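Local coordinates for putative PTS system, cellobiose-specific IIA component (Streptococcus mutans, PDB 3L8R), which probably acts as the trimeric IIA phosphocarrier of a sugar-transporting phosphotransferase system specific for cellobiose, at residues I87-I91 against I92-A96. Numbering follows the deposited sequence.
Sequences IKIEI and IMVHA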
loop_
_atom_site.group_PDB
_atom_site.type_symbol
_atom_site.label_atom_id
_atom_site.label_comp_id
_atom_site.label_asym_id
_atom_site.label_seq_id
_atom_site.Cartn_x
_atom_site.Cartn_y
_atom_site.Cartn_z
ATOM N N ILE A 87 9.356 -10.764 18.467
ATOM C CA ILE A 87 9.695 -10.696 17.042
ATOM C C ILE A 87 10.316 -9.350 16.733
ATOM O O ILE A 87 9.610 -8.342 16.704
ATOM C CB ILE A 87 8.440 -10.880 16.149
ATOM C CG1 ILE A 87 7.919 -12.315 16.207
ATOM C CG2 ILE A 87 8.677 -10.399 14.695
ATOM C CD1 ILE A 87 6.774 -12.551 15.248
ATOM N N LYS A 88 11.631 -9.326 16.517
ATOM C CA LYS A 88 12.284 -8.068 16.171
ATOM C C LYS A 88 12.134 -7.870 14.708
ATOM O O LYS A 88 12.640 -8.631 13.901
ATOM C CB LYS A 88 13.738 -7.964 16.614
ATOM C CG LYS A 88 13.889 -7.887 18.133
ATOM C CD LYS A 88 12.769 -7.058 18.892
ATOM C CE LYS A 88 11.845 -7.934 19.756
ATOM N NZ LYS A 88 10.448 -7.425 19.711
ATOM N N ILE A 89 11.395 -6.849 14.356
ATOM C CA ILE A 89 11.209 -6.614 12.950
ATOM C C ILE A 89 12.430 -5.922 12.366
ATOM O O ILE A 89 13.093 -5.089 13.007
ATOM C CB ILE A 89 9.856 -5.927 12.615
ATOM C CG1 ILE A 89 9.987 -4.427 12.692
ATOM C CG2 ILE A 89 8.702 -6.519 13.482
ATOM C CD1 ILE A 89 9.845 -3.814 11.383
ATOM N N GLU A 90 12.749 -6.358 11.170
ATOM C CA GLU A 90 13.851 -5.846 10.442
ATOM C C GLU A 90 13.262 -5.193 9.196
ATOM O O GLU A 90 12.172 -5.602 8.746
ATOM C CB GLU A 90 14.746 -7.024 10.051
ATOM C CG GLU A 90 15.126 -7.913 11.209
ATOM C CD GLU A 90 16.264 -7.343 12.087
ATOM O OE1 GLU A 90 16.763 -6.216 11.834
ATOM O OE2 GLU A 90 16.659 -8.057 13.053
ATOM N N ILE A 91 13.958 -4.207 8.626
ATOM C CA ILE A 91 13.484 -3.608 7.392
ATOM C C ILE A 91 12.972 -4.629 6.381
ATOM O O ILE A 91 11.990 -4.369 5.736
ATOM C CB ILE A 91 14.509 -2.747 6.623
ATOM C CG1 ILE A 91 15.912 -3.369 6.617
ATOM C CG2 ILE A 91 14.454 -1.357 7.080
ATOM C CD1 ILE A 91 16.711 -3.141 7.926
ATOM N N ILE A 92 13.656 -5.760 6.247
ATOM C CA ILE A 92 13.289 -6.767 5.290
ATOM C C ILE A 92 11.855 -7.210 5.546
ATOM O O ILE A 92 11.060 -7.389 4.620
ATOM C CB ILE A 92 14.305 -7.965 5.223
ATOM C CG1 ILE A 92 14.006 -8.809 4.001
ATOM C CG2 ILE A 92 14.208 -8.920 6.433
ATOM C CD1 ILE A 92 14.252 -8.108 2.651
ATOM N N MET A 93 11.509 -7.341 6.812
ATOM C CA MET A 93 10.131 -7.687 7.125
ATOM C C MET A 93 9.165 -6.559 6.744
ATOM O O MET A 93 8.130 -6.809 6.130
ATOM C CB MET A 93 9.962 -8.039 8.597
ATOM C CG MET A 93 8.570 -8.521 8.863
ATOM S SD MET A 93 8.302 -10.208 8.233
ATOM C CE MET A 93 9.508 -11.118 9.228
ATOM N N VAL A 94 9.490 -5.326 7.129
ATOM C CA VAL A 94 8.673 -4.188 6.761
ATOM C C VAL A 94 8.443 -4.217 5.259
ATOM O O VAL A 94 7.320 -3.940 4.757
ATOM C CB VAL A 94 9.315 -2.871 7.150
ATOM C CG1 VAL A 94 8.387 -1.687 6.834
ATOM C CG2 VAL A 94 9.693 -2.879 8.635
ATOM N N HIS A 95 9.481 -4.595 4.536
ATOM C CA HIS A 95 9.471 -4.451 3.093
ATOM C C HIS A 95 8.587 -5.509 2.533
ATOM O O HIS A 95 7.765 -5.221 1.692
ATOM C CB HIS A 95 10.874 -4.632 2.545
ATOM C CG HIS A 95 10.946 -4.540 1.054
ATOM N ND1 HIS A 95 10.495 -3.441 0.362
ATOM C CD2 HIS A 95 11.464 -5.384 0.134
ATOM C CE1 HIS A 95 10.690 -3.629 -0.933
ATOM N NE2 HIS A 95 11.274 -4.806 -1.099
ATOM N N ALA A 96 8.770 -6.744 3.026
ATOM C CA ALA A 96 7.917 -7.880 2.714
ATOM C C ALA A 96 6.424 -7.625 3.031
ATOM O O ALA A 96 5.560 -7.837 2.179
ATOM C CB ALA A 96 8.434 -9.109 3.447
#
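Glu-90 meets Ile-92 through aliphatic carbon, its CB lying 4.1 Å from Ile-92 CG2. With CG beside its own backbone N (chi1 -52°) and a bend at chi2, the glutamate carries its carboxylate back alongside the incoming loop, away from the helix. The first torsion of Ile-92 (chi1 -168°) sets CG2 between the backbone N and the carbonyl carbon, where it meets Glu-90 CB; Ile-92 also touches Ala-27 and Ile-31 of helix 20-49. Ile-91 turns away from the residues that follow, though its CG1 still lies 3.3 Å from Ile-92 N, and it packs on Ile-89 of the second subunit.

Ile-89 reaches forward with its delta methyl to the CG2 branch of Val-94, whose CB rests 3.4 Å from Ile-91 O; the model draws the two methyls too close for their separation to be trusted. Ile-89 also packs on Ile-89 of the third subunit, and Val-94 on Gln-97 of the second. Met-93 CB packs 3.3 Å from Glu-90 O. His-95 leads its imidazole away from the loop, and Gln-74 of the second subunit packs against it.

Glu-90 occupies the N-cap position of helix 91-118, and its carbonyl O accepts the first helical bond, from Val-94 N at 3.1 Å, with a weak second one from Met-93 N. The next bond of the helix runs from His-95 N to Ile-91 O over 2.8 Å. This is an extended loop entering a helix N-terminus at the trimer interface of a lactose/cellobiose-type IIA helical bundle, where the opening turns of helix 91-118 carry His-95, the predicted phosphohistidine intermediate, unphosphorylated here.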